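Local atomic coordinates of adapter protein mecA 2 (Bacillus subtilis, PDB entry 3JTN), a protein that targets unfolded and aggregated proteins, and the competence factor ComK, to the ClpC protease, its C-terminal domain making the interaction with ClpC. Residues A[20-28]-A[39-47]. Numbering follows the deposited sequence.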
loop_
_atom_site.group_PDB
_atom_site.type_symbol
_atom_site.label_atom_id
_atom_site.label_comp_id
_atom_site.label_asym_id
_atom_site.label_seq_id
_atom_site.Cartn_x
_atom_site.Cartn_y
_atom_site.Cartn_z
ATOM N N LEU A 20 -5.645 0.965 -7.516
ATOM C CA LEU A 20 -6.387 0.412 -6.378
ATOM C C LEU A 20 -7.798 0.999 -6.277
ATOM O O LEU A 20 -8.767 0.273 -6.051
ATOM C CB LEU A 20 -5.623 0.611 -5.067
ATOM C CG LEU A 20 -4.249 -0.052 -4.944
ATOM C CD1 LEU A 20 -3.792 -0.017 -3.504
ATOM C CD2 LEU A 20 -4.293 -1.471 -5.454
ATOM N N GLN A 21 -7.911 2.313 -6.434
ATOM C CA GLN A 21 -9.218 2.959 -6.485
ATOM C C GLN A 21 -10.044 2.429 -7.657
ATOM O O GLN A 21 -11.251 2.236 -7.540
ATOM C CB GLN A 21 -9.058 4.469 -6.606
ATOM C CG GLN A 21 -10.369 5.203 -6.786
ATOM C CD GLN A 21 -10.169 6.690 -6.992
ATOM O OE1 GLN A 21 -10.326 7.479 -6.061
ATOM N NE2 GLN A 21 -9.808 7.081 -8.211
ATOM N N ARG A 22 -9.389 2.189 -8.787
ATOM C CA ARG A 22 -10.071 1.622 -9.935
ATOM C C ARG A 22 -10.733 0.301 -9.517
ATOM O O ARG A 22 -11.886 0.045 -9.863
ATOM C CB ARG A 22 -9.080 1.361 -11.079
ATOM C CG ARG A 22 -9.659 1.569 -12.466
ATOM C CD ARG A 22 -9.152 0.529 -13.465
ATOM N NE ARG A 22 -10.110 -0.562 -13.495
ATOM C CZ ARG A 22 -9.840 -1.847 -13.290
ATOM N NH1 ARG A 22 -8.597 -2.274 -13.086
ATOM N NH2 ARG A 22 -10.844 -2.711 -13.316
ATOM N N ILE A 23 -10.004 -0.535 -8.777
ATOM C CA ILE A 23 -10.524 -1.857 -8.436
ATOM C C ILE A 23 -11.240 -1.896 -7.085
ATOM O O ILE A 23 -11.331 -2.947 -6.437
ATOM C CB ILE A 23 -9.454 -2.960 -8.556
ATOM C CG1 ILE A 23 -8.451 -2.877 -7.420
ATOM C CG2 ILE A 23 -8.741 -2.858 -9.925
ATOM C CD1 ILE A 23 -7.310 -3.880 -7.539
ATOM N N GLY A 24 -11.760 -0.744 -6.675
ATOM C CA GLY A 24 -12.563 -0.653 -5.467
ATOM C C GLY A 24 -11.821 -0.822 -4.144
ATOM O O GLY A 24 -12.464 -0.957 -3.098
ATOM N N ILE A 25 -10.488 -0.817 -4.171
ATOM C CA ILE A 25 -9.699 -0.893 -2.933
ATOM C C ILE A 25 -9.326 0.514 -2.480
ATOM O O ILE A 25 -8.341 1.089 -2.948
ATOM C CB ILE A 25 -8.396 -1.697 -3.114
ATOM C CG1 ILE A 25 -8.682 -3.140 -3.523
ATOM C CG2 ILE A 25 -7.554 -1.659 -1.860
ATOM C CD1 ILE A 25 -9.960 -3.651 -3.005
ATOM N N THR A 26 -10.113 1.067 -1.565
ATOM C CA THR A 26 -9.988 2.475 -1.204
ATOM C C THR A 26 -9.236 2.674 0.119
ATOM O O THR A 26 -9.097 3.787 0.613
ATOM C CB THR A 26 -11.389 3.145 -1.182
ATOM O OG1 THR A 26 -11.910 3.201 -2.518
ATOM C CG2 THR A 26 -11.322 4.540 -0.635
ATOM N N GLY A 27 -8.717 1.587 0.676
ATOM C CA GLY A 27 -8.058 1.659 1.964
ATOM C C GLY A 27 -6.550 1.691 1.858
ATOM O O GLY A 27 -5.979 2.532 1.179
ATOM N N GLY A 28 -5.890 0.763 2.536
ATOM C CA GLY A 28 -4.445 0.740 2.549
ATOM C C GLY A 28 -3.839 1.505 3.707
ATOM O O GLY A 28 -4.329 2.549 4.130
ATOM N N LEU A 39 3.165 -0.133 1.721
ATOM C CA LEU A 39 1.725 -0.164 1.762
ATOM C C LEU A 39 1.300 -1.509 2.285
ATOM O O LEU A 39 1.834 -2.550 1.894
ATOM C CB LEU A 39 1.131 0.071 0.382
ATOM C CG LEU A 39 -0.392 0.062 0.285
ATOM C CD1 LEU A 39 -0.995 1.353 0.780
ATOM C CD2 LEU A 39 -0.780 -0.159 -1.155
ATOM N N SER A 40 0.339 -1.479 3.188
ATOM C CA SER A 40 -0.231 -2.692 3.724
ATOM C C SER A 40 -1.678 -2.624 3.345
ATOM O O SER A 40 -2.301 -1.571 3.487
ATOM C CB SER A 40 -0.107 -2.712 5.246
ATOM O OG SER A 40 -1.011 -3.652 5.801
ATOM N N LEU A 41 -2.207 -3.727 2.835
ATOM C CA LEU A 41 -3.622 -3.819 2.518
ATOM C C LEU A 41 -4.194 -4.956 3.341
ATOM O O LEU A 41 -3.536 -5.978 3.540
ATOM C CB LEU A 41 -3.841 -4.095 1.025
ATOM C CG LEU A 41 -3.479 -3.009 0.013
ATOM C CD1 LEU A 41 -3.691 -3.539 -1.387
ATOM C CD2 LEU A 41 -4.289 -1.737 0.226
ATOM N N GLU A 42 -5.416 -4.772 3.821
ATOM C CA GLU A 42 -6.070 -5.770 4.647
ATOM C C GLU A 42 -7.321 -6.260 3.934
ATOM O O GLU A 42 -7.615 -7.458 3.922
ATOM C CB GLU A 42 -6.446 -5.180 6.006
ATOM C CG GLU A 42 -7.611 -4.202 5.946
ATOM C CD GLU A 42 -8.486 -4.242 7.188
ATOM O OE1 GLU A 42 -8.927 -3.159 7.635
ATOM O OE2 GLU A 42 -8.736 -5.354 7.708
ATOM N N ASP A 43 -8.064 -5.326 3.351
ATOM C CA ASP A 43 -9.263 -5.679 2.610
ATOM C C ASP A 43 -8.971 -5.593 1.124
ATOM O O ASP A 43 -8.524 -4.559 0.627
ATOM C CB ASP A 43 -10.442 -4.775 2.982
ATOM C CG ASP A 43 -11.773 -5.331 2.504
ATOM O OD1 ASP A 43 -11.773 -6.345 1.771
ATOM O OD2 ASP A 43 -12.821 -4.758 2.864
ATOM N N LEU A 44 -9.205 -6.694 0.427
ATOM C CA LEU A 44 -8.978 -6.759 -1.012
ATOM C C LEU A 44 -10.263 -6.559 -1.818
ATOM O O LEU A 44 -10.331 -6.907 -2.995
ATOM C CB LEU A 44 -8.316 -8.088 -1.379
ATOM C CG LEU A 44 -6.965 -8.330 -0.710
ATOM C CD1 LEU A 44 -7.149 -9.075 0.595
ATOM C CD2 LEU A 44 -6.065 -9.108 -1.626
ATOM N N GLY A 45 -11.275 -5.984 -1.181
ATOM C CA GLY A 45 -12.580 -5.854 -1.796
ATOM C C GLY A 45 -13.098 -7.184 -2.311
ATOM O O GLY A 45 -13.046 -8.206 -1.614
ATOM N N SER A 46 -13.599 -7.169 -3.542
ATOM C CA SER A 46 -14.168 -8.356 -4.165
ATOM C C SER A 46 -13.061 -9.205 -4.764
ATOM O O SER A 46 -13.312 -10.233 -5.386
ATOM C CB SER A 46 -15.138 -7.935 -5.263
ATOM O OG SER A 46 -14.552 -6.938 -6.080
ATOM N N HIS A 47 -11.827 -8.764 -4.556
ATOM C CA HIS A 47 -10.679 -9.347 -5.228
ATOM C C HIS A 47 -9.936 -10.375 -4.398
ATOM O O HIS A 47 -10.074 -10.457 -3.170
ATOM C CB HIS A 47 -9.714 -8.247 -5.679
ATOM C CG HIS A 47 -10.364 -7.187 -6.513
ATOM N ND1 HIS A 47 -10.997 -7.469 -7.702
ATOM C CD2 HIS A 47 -10.498 -5.855 -6.320
ATOM C CE1 HIS A 47 -11.491 -6.355 -8.212
ATOM N NE2 HIS A 47 -11.198 -5.360 -7.398
HETATM O O HOH W 1 -13.344 -4.569 -4.629
HETATM O O HOH W 2 -8.907 -1.654 1.396
#
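His47 reaches across to Ile23 just where helix 10-22 ends in a Schellman motif, and its NE2 donates to Ile23 O at 2.6 Å. The bond is short but bent, 131° at the hydrogen; the carbonyl oxygen lies almost in the imidazole plane, while NE2 is tilted 19° out of the carbonyl plane. The same oxygen accepts from a water that Ser46 N holds at 2.8 Å; the carbonyl just past the helix end thus takes one bond from the ring and one from a water bridging to Ser46 N. Ile23 CB packs against the same corner of the ring, 3.2 Å from NE2.

Farther along, Ile25 CG2, anti to the Ile25 backbone N, lies against Leu41 CD2 of strand 36-41 at 3.9 Å. Leu20 CD1 comes tip to tip with Leu39 CD2 and Leu41 CD1, closing the helix over the antiparallel sheet of this ClpC-interacting domain; Val55 of helix 49-59 and Val83 of helix 82-87 also touch Leu20.

His47 closes a type II' turn from Leu44, whose O accepts from His47 N. The Schellman motif is made by the hydrogen bonds Ile25 N to Leu20 O and Gly24 N to Gln21 O, with Gly24 at positive phi. Just before strand 29-33, Gly28 CA sits tightly on Leu41 CD2 at 3.4 Å and points a C-H at Ser40 O, 3.3 Å from that CA.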